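Local coordinates for LRR receptor-like serine/threonine-protein kinase RGI3 (Arabidopsis thaliana, PDB 5HZ0) that acts as a cell-surface receptor for root meristem growth factor (RGF) peptides, which maintain the root stem cell niche, its extracellular leucine-rich repeats being the part described here, at residues I366-L376 and P391-N399; L424-V435 and S447-L458. The protein carries 5 engineered substitutions. One frame throughout, in Å; residues are numbered along the deposited sequence.

Contact 1 of 2, residues I366-L376 and P391-N399; sequences IPKEIFGLRNL and PPDIGNCTN. With NAG (2-acetamido-2-deoxy-beta-D-glucopyranose), chain C.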
loop_
_atom_site.group_PDB
_atom_site.type_symbol
_atom_site.label_atom_id
_atom_site.label_comp_id
_atom_site.label_asym_id
_atom_site.label_seq_id
_atom_site.Cartn_x
_atom_site.Cartn_y
_atom_site.Cartn_z
ATOM N N ILE A 366 -23.388 1.211 -15.716
ATOM C CA ILE A 366 -22.921 1.921 -14.543
ATOM C C ILE A 366 -23.984 2.976 -14.217
ATOM O O ILE A 366 -24.305 3.832 -15.062
ATOM C CB ILE A 366 -21.588 2.623 -14.794
ATOM C CG1 ILE A 366 -20.592 1.659 -15.432
ATOM C CG2 ILE A 366 -21.056 3.231 -13.486
ATOM C CD1 ILE A 366 -19.274 2.292 -15.820
ATOM N N PRO A 367 -24.545 2.911 -13.000
ATOM C CA PRO A 367 -25.625 3.817 -12.601
ATOM C C PRO A 367 -25.133 5.252 -12.656
ATOM O O PRO A 367 -24.038 5.551 -12.168
ATOM C CB PRO A 367 -25.939 3.389 -11.157
ATOM C CG PRO A 367 -24.704 2.716 -10.680
ATOM C CD PRO A 367 -24.138 2.022 -11.900
ATOM N N LYS A 368 -25.932 6.118 -13.275
ATOM C CA LYS A 368 -25.583 7.522 -13.446
ATOM C C LYS A 368 -25.319 8.177 -12.097
ATOM O O LYS A 368 -24.415 9.007 -11.956
ATOM C CB LYS A 368 -26.720 8.235 -14.193
ATOM C CG LYS A 368 -27.018 7.570 -15.564
ATOM C CD LYS A 368 -27.758 8.517 -16.542
ATOM C CE LYS A 368 -27.415 8.199 -18.012
ATOM N NZ LYS A 368 -28.009 9.197 -18.961
ATOM N N GLU A 369 -26.082 7.756 -11.097
ATOM C CA GLU A 369 -26.094 8.434 -9.813
ATOM C C GLU A 369 -24.746 8.366 -9.110
ATOM O O GLU A 369 -24.393 9.253 -8.354
ATOM C CB GLU A 369 -27.229 7.900 -8.916
ATOM C CG GLU A 369 -28.632 8.097 -9.493
ATOM C CD GLU A 369 -29.094 6.933 -10.375
ATOM O OE1 GLU A 369 -28.238 6.208 -10.943
ATOM O OE2 GLU A 369 -30.325 6.733 -10.496
ATOM N N ILE A 370 -23.979 7.326 -9.375
ATOM C CA ILE A 370 -22.685 7.191 -8.725
ATOM C C ILE A 370 -21.754 8.345 -9.102
ATOM O O ILE A 370 -20.877 8.727 -8.331
ATOM C CB ILE A 370 -22.053 5.812 -9.016
ATOM C CG1 ILE A 370 -21.800 5.070 -7.706
ATOM C CG2 ILE A 370 -20.766 5.942 -9.805
ATOM C CD1 ILE A 370 -23.062 4.631 -6.993
ATOM N N PHE A 371 -21.980 8.928 -10.275
ATOM C CA PHE A 371 -21.156 10.040 -10.743
ATOM C C PHE A 371 -21.605 11.372 -10.114
ATOM O O PHE A 371 -20.971 12.415 -10.298
ATOM C CB PHE A 371 -21.175 10.115 -12.277
ATOM C CG PHE A 371 -20.397 9.005 -12.957
ATOM C CD1 PHE A 371 -19.003 9.007 -12.952
ATOM C CD2 PHE A 371 -21.051 7.980 -13.620
ATOM C CE1 PHE A 371 -18.284 8.006 -13.585
ATOM C CE2 PHE A 371 -20.330 6.973 -14.260
ATOM C CZ PHE A 371 -18.947 6.988 -14.237
ATOM N N GLY A 372 -22.702 11.328 -9.365
ATOM C CA GLY A 372 -23.168 12.493 -8.634
ATOM C C GLY A 372 -22.400 12.717 -7.340
ATOM O O GLY A 372 -22.578 13.740 -6.675
ATOM N N LEU A 373 -21.544 11.766 -6.966
ATOM C CA LEU A 373 -20.772 11.928 -5.741
ATOM C C LEU A 373 -19.722 13.032 -5.928
ATOM O O LEU A 373 -18.908 12.986 -6.857
ATOM C CB LEU A 373 -20.157 10.597 -5.298
ATOM C CG LEU A 373 -21.195 9.488 -5.050
ATOM C CD1 LEU A 373 -20.561 8.108 -4.961
ATOM C CD2 LEU A 373 -21.993 9.766 -3.798
ATOM N N ARG A 374 -19.779 14.046 -5.065
ATOM C CA ARG A 374 -18.931 15.225 -5.221
ATOM C C ARG A 374 -17.589 15.014 -4.542
ATOM O O ARG A 374 -16.632 15.756 -4.774
ATOM C CB ARG A 374 -19.641 16.483 -4.689
ATOM C CG ARG A 374 -20.787 16.974 -5.588
ATOM C CD ARG A 374 -21.573 18.154 -4.996
ATOM N NE ARG A 374 -20.707 19.186 -4.428
ATOM C CZ ARG A 374 -20.552 19.394 -3.123
ATOM N NH1 ARG A 374 -21.214 18.648 -2.250
ATOM N NH2 ARG A 374 -19.737 20.346 -2.693
ATOM N N ASN A 375 -17.536 14.025 -3.661
ATOM C CA ASN A 375 -16.276 13.649 -3.020
ATOM C C ASN A 375 -15.524 12.391 -3.516
ATOM O O ASN A 375 -14.508 12.015 -2.942
ATOM C CB ASN A 375 -16.390 13.720 -1.495
ATOM C CG ASN A 375 -15.922 15.051 -0.953
ATOM O OD1 ASN A 375 -16.565 15.651 -0.082
ATOM N ND2 ASN A 375 -14.790 15.526 -1.469
ATOM N N LEU A 376 -16.023 11.732 -4.556
ATOM C CA LEU A 376 -15.418 10.483 -5.004
ATOM C C LEU A 376 -14.122 10.776 -5.777
ATOM O O LEU A 376 -14.156 11.401 -6.841
ATOM C CB LEU A 376 -16.411 9.783 -5.918
ATOM C CG LEU A 376 -16.185 8.322 -6.310
ATOM C CD1 LEU A 376 -16.176 7.442 -5.071
ATOM C CD2 LEU A 376 -17.264 7.860 -7.280
ATOM N N PRO A 391 -22.277 7.270 -18.855
ATOM C CA PRO A 391 -23.295 8.321 -18.680
ATOM C C PRO A 391 -22.707 9.706 -18.909
ATOM O O PRO A 391 -21.551 9.943 -18.561
ATOM C CB PRO A 391 -23.709 8.160 -17.219
ATOM C CG PRO A 391 -23.282 6.719 -16.836
ATOM C CD PRO A 391 -22.052 6.478 -17.627
ATOM N N PRO A 392 -23.477 10.615 -19.526
ATOM C CA PRO A 392 -22.994 12.005 -19.605
ATOM C C PRO A 392 -22.818 12.601 -18.205
ATOM O O PRO A 392 -21.921 13.418 -17.975
ATOM C CB PRO A 392 -24.091 12.732 -20.399
ATOM C CG PRO A 392 -25.265 11.805 -20.407
ATOM C CD PRO A 392 -24.743 10.409 -20.243
ATOM N N ASP A 393 -23.595 12.117 -17.241
ATOM C CA ASP A 393 -23.486 12.630 -15.872
ATOM C C ASP A 393 -22.092 12.489 -15.293
ATOM O O ASP A 393 -21.846 13.003 -14.204
ATOM C CB ASP A 393 -24.468 11.948 -14.936
ATOM C CG ASP A 393 -25.853 11.887 -15.511
ATOM O OD1 ASP A 393 -26.009 11.182 -16.540
ATOM O OD2 ASP A 393 -26.768 12.533 -14.938
ATOM N N ILE A 394 -21.205 11.766 -15.995
ATOM C CA ILE A 394 -19.808 11.632 -15.582
ATOM C C ILE A 394 -19.177 13.008 -15.355
ATOM O O ILE A 394 -18.281 13.152 -14.527
ATOM C CB ILE A 394 -18.959 10.789 -16.597
ATOM C CG1 ILE A 394 -17.593 10.426 -16.011
ATOM C CG2 ILE A 394 -18.753 11.527 -17.913
ATOM C CD1 ILE A 394 -16.625 9.902 -17.036
ATOM N N GLY A 395 -19.665 14.023 -16.067
ATOM C CA GLY A 395 -19.175 15.379 -15.857
ATOM C C GLY A 395 -19.425 15.967 -14.461
ATOM O O GLY A 395 -18.734 16.894 -14.038
ATOM N N ASN A 396 -20.413 15.425 -13.755
ATOM C CA ASN A 396 -20.763 15.836 -12.399
ATOM C C ASN A 396 -19.749 15.448 -11.315
ATOM O O ASN A 396 -19.744 16.050 -10.246
ATOM C CB ASN A 396 -22.125 15.243 -11.993
ATOM C CG ASN A 396 -23.290 15.747 -12.860
ATOM O OD1 ASN A 396 -23.100 16.147 -14.011
ATOM N ND2 ASN A 396 -24.504 15.706 -12.300
ATOM N N CYS A 397 -18.881 14.468 -11.567
ATOM C CA CYS A 397 -18.110 13.900 -10.462
ATOM C C CYS A 397 -16.858 14.745 -10.354
ATOM O O CYS A 397 -15.813 14.436 -10.954
ATOM C CB CYS A 397 -17.730 12.455 -10.825
ATOM S SG CYS A 397 -17.450 11.270 -9.468
ATOM N N THR A 398 -16.932 15.709 -9.437
ATOM C CA THR A 398 -16.114 16.910 -9.511
ATOM C C THR A 398 -14.682 16.621 -9.128
ATOM O O THR A 398 -13.758 17.185 -9.699
ATOM C CB THR A 398 -16.689 18.032 -8.601
ATOM O OG1 THR A 398 -18.076 18.208 -8.895
ATOM C CG2 THR A 398 -15.972 19.358 -8.826
ATOM N N ASN A 399 -14.524 15.760 -8.128
ATOM C CA ASN A 399 -13.228 15.433 -7.548
ATOM C C ASN A 399 -12.596 14.157 -8.063
ATOM O O ASN A 399 -11.578 13.730 -7.519
ATOM C CB ASN A 399 -13.333 15.357 -6.018
ATOM C CG ASN A 399 -13.427 16.732 -5.366
ATOM O OD1 ASN A 399 -12.842 17.703 -5.845
ATOM N ND2 ASN A 399 -14.163 16.813 -4.266
HETATM C C1 NAG C . -25.551 15.910 -13.270
HETATM C C2 NAG C . -26.764 15.202 -12.669
HETATM C C3 NAG C . -28.046 15.483 -13.446
HETATM C C4 NAG C . -28.204 16.991 -13.618
HETATM C C5 NAG C . -26.949 17.522 -14.304
HETATM C C6 NAG C . -27.070 19.004 -14.651
HETATM C C7 NAG C . -26.372 13.149 -11.449
HETATM C C8 NAG C . -26.273 11.651 -11.488
HETATM N N2 NAG C . -26.544 13.771 -12.610
HETATM O O3 NAG C . -29.155 14.894 -12.787
HETATM O O4 NAG C . -29.340 17.314 -14.390
HETATM O O5 NAG C . -25.813 17.282 -13.499
HETATM O O6 NAG C . -27.810 19.682 -13.655
HETATM O O7 NAG C . -26.281 13.747 -10.383
#
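Phe371 and Ile394 meet where the convex-side 3-10 turns of two successive leucine-rich repeats, 369-372 and 392-396, pack together beside an N-glycosylation site. The two side chains run side by side in the same direction. Ile394 lies over one face of the Phe371 ring, offset toward its rim. Its CG1 comes within 3.5 Å of Phe371 CE1, and its CA makes an off-centre CH-pi contact, 4.1 Å from the ring centroid. Pro391 crosses the phenylalanine at about a right angle, its CD 3.8 Å from Phe371 CE2. At the ring edge stands Cys397 CB. Cys397 SG is turned anti to its own backbone N (chi1 -153°), and this brings it to 4.0 Å from Leu376 CB.

The outward-facing side carries polar groups. The extended chain of Lys368 crosses Asp393, and its NZ forms a long salt bridge to Asp393 OD1 at 3.7 Å. The other carboxylate oxygen, Asp393 OD2, accepts a nearly straight hydrogen bond from NAG N2 (2.6 Å, 168°). That sugar is joined covalently to Asn396 ND2. Asp393 thus ties lysine and glycan together, and its bond probably limits rotation of the acetamido group. The methyl carbon C8 of the sugar rests 3.3 Å from Lys368 O, so the glycan, attached to one segment, also touches the other.

Neither segment belongs to a strand. Strand 378-380 lies between them in sequence, and its Leu379 touches Phe371 and Ile370 from the interior. Ile355 of strand 354-356 meets Ile370 and Leu376, while Arg350 hydrogen-bonds to Gly372 O.

Contact 2 of 2, residues L424-V435 and S447-L458; sequences LNFVDISENRLV and SLEFLDLHTNSL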
loop_
_atom_site.group_PDB
_atom_site.type_symbol
_atom_site.label_atom_id
_atom_site.label_comp_id
_atom_site.label_asym_id
_atom_site.label_seq_id
_atom_site.Cartn_x
_atom_site.Cartn_y
_atom_site.Cartn_z
ATOM N N LEU A 424 -9.040 15.052 -12.773
ATOM C CA LEU A 424 -8.906 13.681 -13.216
ATOM C C LEU A 424 -7.471 13.493 -13.713
ATOM O O LEU A 424 -7.038 14.142 -14.657
ATOM C CB LEU A 424 -9.899 13.444 -14.351
ATOM C CG LEU A 424 -10.136 12.050 -14.929
ATOM C CD1 LEU A 424 -10.405 11.024 -13.826
ATOM C CD2 LEU A 424 -11.314 12.149 -15.890
ATOM N N ASN A 425 -6.733 12.637 -13.013
ATOM C CA ASN A 425 -5.343 12.370 -13.307
ATOM C C ASN A 425 -5.110 11.214 -14.266
ATOM O O ASN A 425 -4.287 11.279 -15.168
ATOM C CB ASN A 425 -4.577 12.112 -12.020
ATOM C CG ASN A 425 -3.114 11.926 -12.266
ATOM O OD1 ASN A 425 -2.585 10.823 -12.164
ATOM N ND2 ASN A 425 -2.444 13.009 -12.624
ATOM N N PHE A 426 -5.863 10.153 -14.018
ATOM C CA PHE A 426 -5.568 8.834 -14.518
ATOM C C PHE A 426 -6.887 8.258 -14.991
ATOM O O PHE A 426 -7.837 8.138 -14.214
ATOM C CB PHE A 426 -5.004 7.968 -13.385
ATOM C CG PHE A 426 -4.608 6.595 -13.815
ATOM C CD1 PHE A 426 -5.569 5.635 -14.080
ATOM C CD2 PHE A 426 -3.260 6.252 -13.959
ATOM C CE1 PHE A 426 -5.206 4.360 -14.489
ATOM C CE2 PHE A 426 -2.888 4.976 -14.360
ATOM C CZ PHE A 426 -3.863 4.033 -14.622
ATOM N N VAL A 427 -6.935 7.883 -16.262
ATOM C CA VAL A 427 -8.131 7.311 -16.851
ATOM C C VAL A 427 -7.785 6.067 -17.717
ATOM O O VAL A 427 -7.013 6.141 -18.682
ATOM C CB VAL A 427 -8.882 8.412 -17.647
ATOM C CG1 VAL A 427 -7.956 9.026 -18.610
ATOM C CG2 VAL A 427 -10.071 7.854 -18.350
ATOM N N ASP A 428 -8.340 4.921 -17.341
ATOM C CA ASP A 428 -8.180 3.699 -18.104
ATOM C C ASP A 428 -9.566 3.194 -18.506
ATOM O O ASP A 428 -10.337 2.728 -17.650
ATOM C CB ASP A 428 -7.457 2.655 -17.237
ATOM C CG ASP A 428 -7.045 1.436 -18.022
ATOM O OD1 ASP A 428 -7.403 1.380 -19.216
ATOM O OD2 ASP A 428 -6.380 0.536 -17.449
ATOM N N ILE A 429 -9.891 3.350 -19.793
ATOM C CA ILE A 429 -11.080 2.765 -20.452
ATOM C C ILE A 429 -10.802 1.596 -21.440
ATOM O O ILE A 429 -11.664 1.194 -22.243
ATOM C CB ILE A 429 -12.086 3.852 -20.954
ATOM C CG1 ILE A 429 -12.221 4.972 -19.909
ATOM C CG2 ILE A 429 -13.459 3.220 -21.307
ATOM C CD1 ILE A 429 -12.680 6.308 -20.540
ATOM N N SER A 430 -9.573 1.089 -21.426
ATOM C CA SER A 430 -9.176 0.100 -22.418
ATOM C C SER A 430 -10.040 -1.159 -22.346
ATOM O O SER A 430 -10.716 -1.402 -21.343
ATOM C CB SER A 430 -7.703 -0.268 -22.254
ATOM O OG SER A 430 -7.439 -0.688 -20.938
ATOM N N GLU A 431 -10.063 -1.913 -23.444
ATOM C CA GLU A 431 -10.786 -3.184 -23.519
ATOM C C GLU A 431 -12.275 -3.042 -23.258
ATOM O O GLU A 431 -12.818 -3.585 -22.297
ATOM C CB GLU A 431 -10.171 -4.227 -22.586
ATOM C CG GLU A 431 -8.764 -4.651 -22.971
ATOM C CD GLU A 431 -8.300 -5.849 -22.174
ATOM O OE1 GLU A 431 -7.975 -6.895 -22.776
ATOM O OE2 GLU A 431 -8.263 -5.748 -20.934
ATOM N N ASN A 432 -12.922 -2.314 -24.156
ATOM C CA ASN A 432 -14.358 -2.171 -24.160
ATOM C C ASN A 432 -14.781 -2.100 -25.627
ATOM O O ASN A 432 -14.008 -2.462 -26.496
ATOM C CB ASN A 432 -14.795 -0.921 -23.365
ATOM C CG ASN A 432 -14.736 -1.130 -21.843
ATOM O OD1 ASN A 432 -15.643 -1.706 -21.248
ATOM N ND2 ASN A 432 -13.667 -0.654 -21.218
ATOM N N ARG A 433 -16.033 -1.737 -25.875
ATOM C CA ARG A 433 -16.612 -1.539 -27.210
ATOM C C ARG A 433 -16.804 -0.090 -27.665
ATOM O O ARG A 433 -17.722 0.181 -28.455
ATOM C CB ARG A 433 -17.913 -2.302 -27.356
ATOM C CG ARG A 433 -17.855 -3.640 -26.707
ATOM C CD ARG A 433 -17.095 -4.644 -27.531
ATOM N NE ARG A 433 -17.776 -5.929 -27.399
ATOM C CZ ARG A 433 -17.483 -6.837 -26.476
ATOM N NH1 ARG A 433 -16.493 -6.609 -25.616
ATOM N NH2 ARG A 433 -18.171 -7.973 -26.419
ATOM N N LEU A 434 -16.125 0.854 -27.026
ATOM C CA LEU A 434 -16.315 2.276 -27.340
ATOM C C LEU A 434 -16.194 2.604 -28.818
ATOM O O LEU A 434 -15.365 2.038 -29.524
ATOM C CB LEU A 434 -15.276 3.117 -26.620
ATOM C CG LEU A 434 -15.188 2.936 -25.116
ATOM C CD1 LEU A 434 -14.185 3.922 -24.579
ATOM C CD2 LEU A 434 -16.565 3.134 -24.504
ATOM N N VAL A 435 -17.010 3.539 -29.283
ATOM C CA VAL A 435 -16.968 3.909 -30.686
ATOM C C VAL A 435 -16.811 5.402 -30.880
ATOM O O VAL A 435 -16.578 6.142 -29.926
ATOM C CB VAL A 435 -18.197 3.390 -31.442
ATOM C CG1 VAL A 435 -18.144 1.849 -31.558
ATOM C CG2 VAL A 435 -19.479 3.851 -30.754
ATOM N N SER A 447 -5.534 18.297 -15.679
ATOM C CA SER A 447 -4.697 17.510 -14.786
ATOM C C SER A 447 -4.307 16.144 -15.345
ATOM O O SER A 447 -3.573 15.397 -14.694
ATOM C CB SER A 447 -5.422 17.301 -13.461
ATOM O OG SER A 447 -5.622 18.534 -12.805
ATOM N N LEU A 448 -4.783 15.814 -16.541
ATOM C CA LEU A 448 -4.766 14.420 -16.973
ATOM C C LEU A 448 -3.356 13.999 -17.382
ATOM O O LEU A 448 -2.780 14.557 -18.312
ATOM C CB LEU A 448 -5.695 14.264 -18.173
ATOM C CG LEU A 448 -5.814 12.856 -18.716
ATOM C CD1 LEU A 448 -6.506 12.044 -17.627
ATOM C CD2 LEU A 448 -6.576 12.828 -20.050
ATOM N N GLU A 449 -2.778 13.063 -16.636
ATOM C CA GLU A 449 -1.473 12.517 -17.001
ATOM C C GLU A 449 -1.437 11.137 -17.654
ATOM O O GLU A 449 -0.474 10.805 -18.314
ATOM C CB GLU A 449 -0.556 12.545 -15.790
ATOM C CG GLU A 449 -0.441 13.922 -15.218
ATOM C CD GLU A 449 0.567 13.999 -14.106
ATOM O OE1 GLU A 449 0.515 13.145 -13.188
ATOM O OE2 GLU A 449 1.416 14.919 -14.161
ATOM N N PHE A 450 -2.504 10.362 -17.522
ATOM C CA PHE A 450 -2.487 8.982 -17.995
ATOM C C PHE A 450 -3.787 8.700 -18.712
ATOM O O PHE A 450 -4.845 8.726 -18.088
ATOM C CB PHE A 450 -2.323 8.015 -16.819
ATOM C CG PHE A 450 -2.352 6.542 -17.209
ATOM C CD1 PHE A 450 -3.546 5.914 -17.552
ATOM C CD2 PHE A 450 -1.182 5.773 -17.199
ATOM C CE1 PHE A 450 -3.575 4.566 -17.894
ATOM C CE2 PHE A 450 -1.210 4.412 -17.537
ATOM C CZ PHE A 450 -2.412 3.813 -17.883
ATOM N N LEU A 451 -3.699 8.400 -20.008
ATOM C CA LEU A 451 -4.881 8.127 -20.802
ATOM C C LEU A 451 -4.691 6.808 -21.568
ATOM O O LEU A 451 -3.926 6.735 -22.553
ATOM C CB LEU A 451 -5.118 9.303 -21.755
ATOM C CG LEU A 451 -6.297 9.185 -22.698
ATOM C CD1 LEU A 451 -7.584 8.926 -21.929
ATOM C CD2 LEU A 451 -6.413 10.436 -23.557
ATOM N N ASP A 452 -5.439 5.787 -21.149
ATOM C CA ASP A 452 -5.378 4.484 -21.787
ATOM C C ASP A 452 -6.733 4.154 -22.420
ATOM O O ASP A 452 -7.685 3.799 -21.723
ATOM C CB ASP A 452 -5.066 3.442 -20.713
ATOM C CG ASP A 452 -4.534 2.126 -21.277
ATOM O OD1 ASP A 452 -4.691 1.842 -22.493
ATOM O OD2 ASP A 452 -3.964 1.370 -20.460
ATOM N N LEU A 453 -6.809 4.268 -23.742
ATOM C CA LEU A 453 -7.987 3.871 -24.536
ATOM C C LEU A 453 -7.880 2.538 -25.341
ATOM O O LEU A 453 -8.735 2.250 -26.181
ATOM C CB LEU A 453 -8.460 5.028 -25.425
ATOM C CG LEU A 453 -8.738 6.357 -24.701
ATOM C CD1 LEU A 453 -9.366 7.405 -25.634
ATOM C CD2 LEU A 453 -9.598 6.137 -23.468
ATOM N N HIS A 454 -6.807 1.774 -25.151
ATOM C CA HIS A 454 -6.509 0.657 -26.061
ATOM C C HIS A 454 -7.571 -0.456 -26.161
ATOM O O HIS A 454 -8.314 -0.697 -25.220
ATOM C CB HIS A 454 -5.095 0.072 -25.822
ATOM C CG HIS A 454 -5.001 -0.894 -24.681
ATOM N ND1 HIS A 454 -4.448 -0.555 -23.461
ATOM C CD2 HIS A 454 -5.347 -2.197 -24.584
ATOM C CE1 HIS A 454 -4.472 -1.602 -22.661
ATOM N NE2 HIS A 454 -5.016 -2.615 -23.316
ATOM N N THR A 455 -7.648 -1.108 -27.318
ATOM C CA THR A 455 -8.619 -2.183 -27.535
ATOM C C THR A 455 -10.074 -1.712 -27.399
ATOM O O THR A 455 -10.813 -2.080 -26.483
ATOM C CB THR A 455 -8.308 -3.424 -26.655
ATOM O OG1 THR A 455 -6.968 -3.853 -26.929
ATOM C CG2 THR A 455 -9.267 -4.582 -26.949
ATOM N N ASN A 456 -10.458 -0.869 -28.341
ATOM C CA ASN A 456 -11.828 -0.461 -28.517
ATOM C C ASN A 456 -12.040 -0.306 -30.003
ATOM O O ASN A 456 -11.199 -0.704 -30.802
ATOM C CB ASN A 456 -12.091 0.864 -27.804
ATOM C CG ASN A 456 -12.186 0.702 -26.303
ATOM O OD1 ASN A 456 -13.184 0.202 -25.795
ATOM N ND2 ASN A 456 -11.142 1.109 -25.584
ATOM N N SER A 457 -13.191 0.226 -30.365
ATOM C CA SER A 457 -13.528 0.557 -31.734
ATOM C C SER A 457 -13.362 2.033 -32.071
ATOM O O SER A 457 -14.077 2.563 -32.929
ATOM C CB SER A 457 -14.867 -0.029 -32.126
ATOM O OG SER A 457 -14.738 -1.441 -32.093
ATOM N N LEU A 458 -12.571 2.740 -31.274
ATOM C CA LEU A 458 -12.372 4.172 -31.507
ATOM C C LEU A 458 -12.001 4.476 -32.956
ATOM O O LEU A 458 -11.208 3.762 -33.568
ATOM C CB LEU A 458 -11.310 4.727 -30.556
ATOM C CG LEU A 458 -11.769 4.734 -29.100
ATOM C CD1 LEU A 458 -10.748 5.414 -28.235
ATOM C CD2 LEU A 458 -13.094 5.452 -29.030
#
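Phe426 and Phe450 both hold CG anti to the backbone N (chi1 -177° and 178°), which lays their rings side by side in an offset stack. The centroids are 3.8 Å apart and the planes nearly parallel. These residues pair across parallel strands 426-428 and 450-452, consecutive rungs of the leucine-rich repeat solenoid. Phe426 CE2 sits over the centre of the Phe450 ring. Phe473 stacks on Phe450 as well, and Arg402 makes a cation-pi contact with Phe426, so the row continues into both adjoining repeats. With an alanine here instead of Phe450, the Phe426 ring would probably lose its stacking partner and be freer to turn, and the aromatic row toward Phe473 would be broken.

Asp428 and Asp452 follow on the same face, their carboxylates nearly parallel, side by side, and OD1 of the first 3.7 Å from OD2 of the second. Arg404 forms a salt bridge with Asp428 OD2, which probably eases the crowding of charge. Asp428 OD1 closes an Asx turn with Ser430 N and also accepts from Ser430 OG. In the next repeat, Asp452 OD1 accepts from His454 ND1 at 2.6 Å. On the inner face, Val427 CG1 packs against Leu451 CD1.

Main-chain bonds hold the strands in register, among them Val427 N to Phe450 O. At the start, Asn425 ND2 reaches Glu449 OE1 in a straight bond (3.0 Å, 171°) from above the carboxylate plane. Beyond the strands, Ser430 CB lies over the centre of the His454 ring, 3.5 Å from its centroid.

In the fold
Contacts 1 and 2 follow one another along the same solenoid, contact 1 ending before contact 2 begins. Their centres are about 17 Å apart and their nearest atoms about 6 Å, so they do not touch. They join different parts of the repeats: contact 1 pairs 3-10 turns, whereas contact 2 pairs strands of the row that also carries the peptide-recognition motifs. One such motif, Arg402 to Arg404, lies on the strand next to 426-428. Another, Lys378 to Leu382, runs between the two segments of contact 1, and its Leu379 packs on that contact. Contact 1 also carries the glycan at Asn396. A bound sugar lies about 11 Å from the side chain of Thr455 in contact 2.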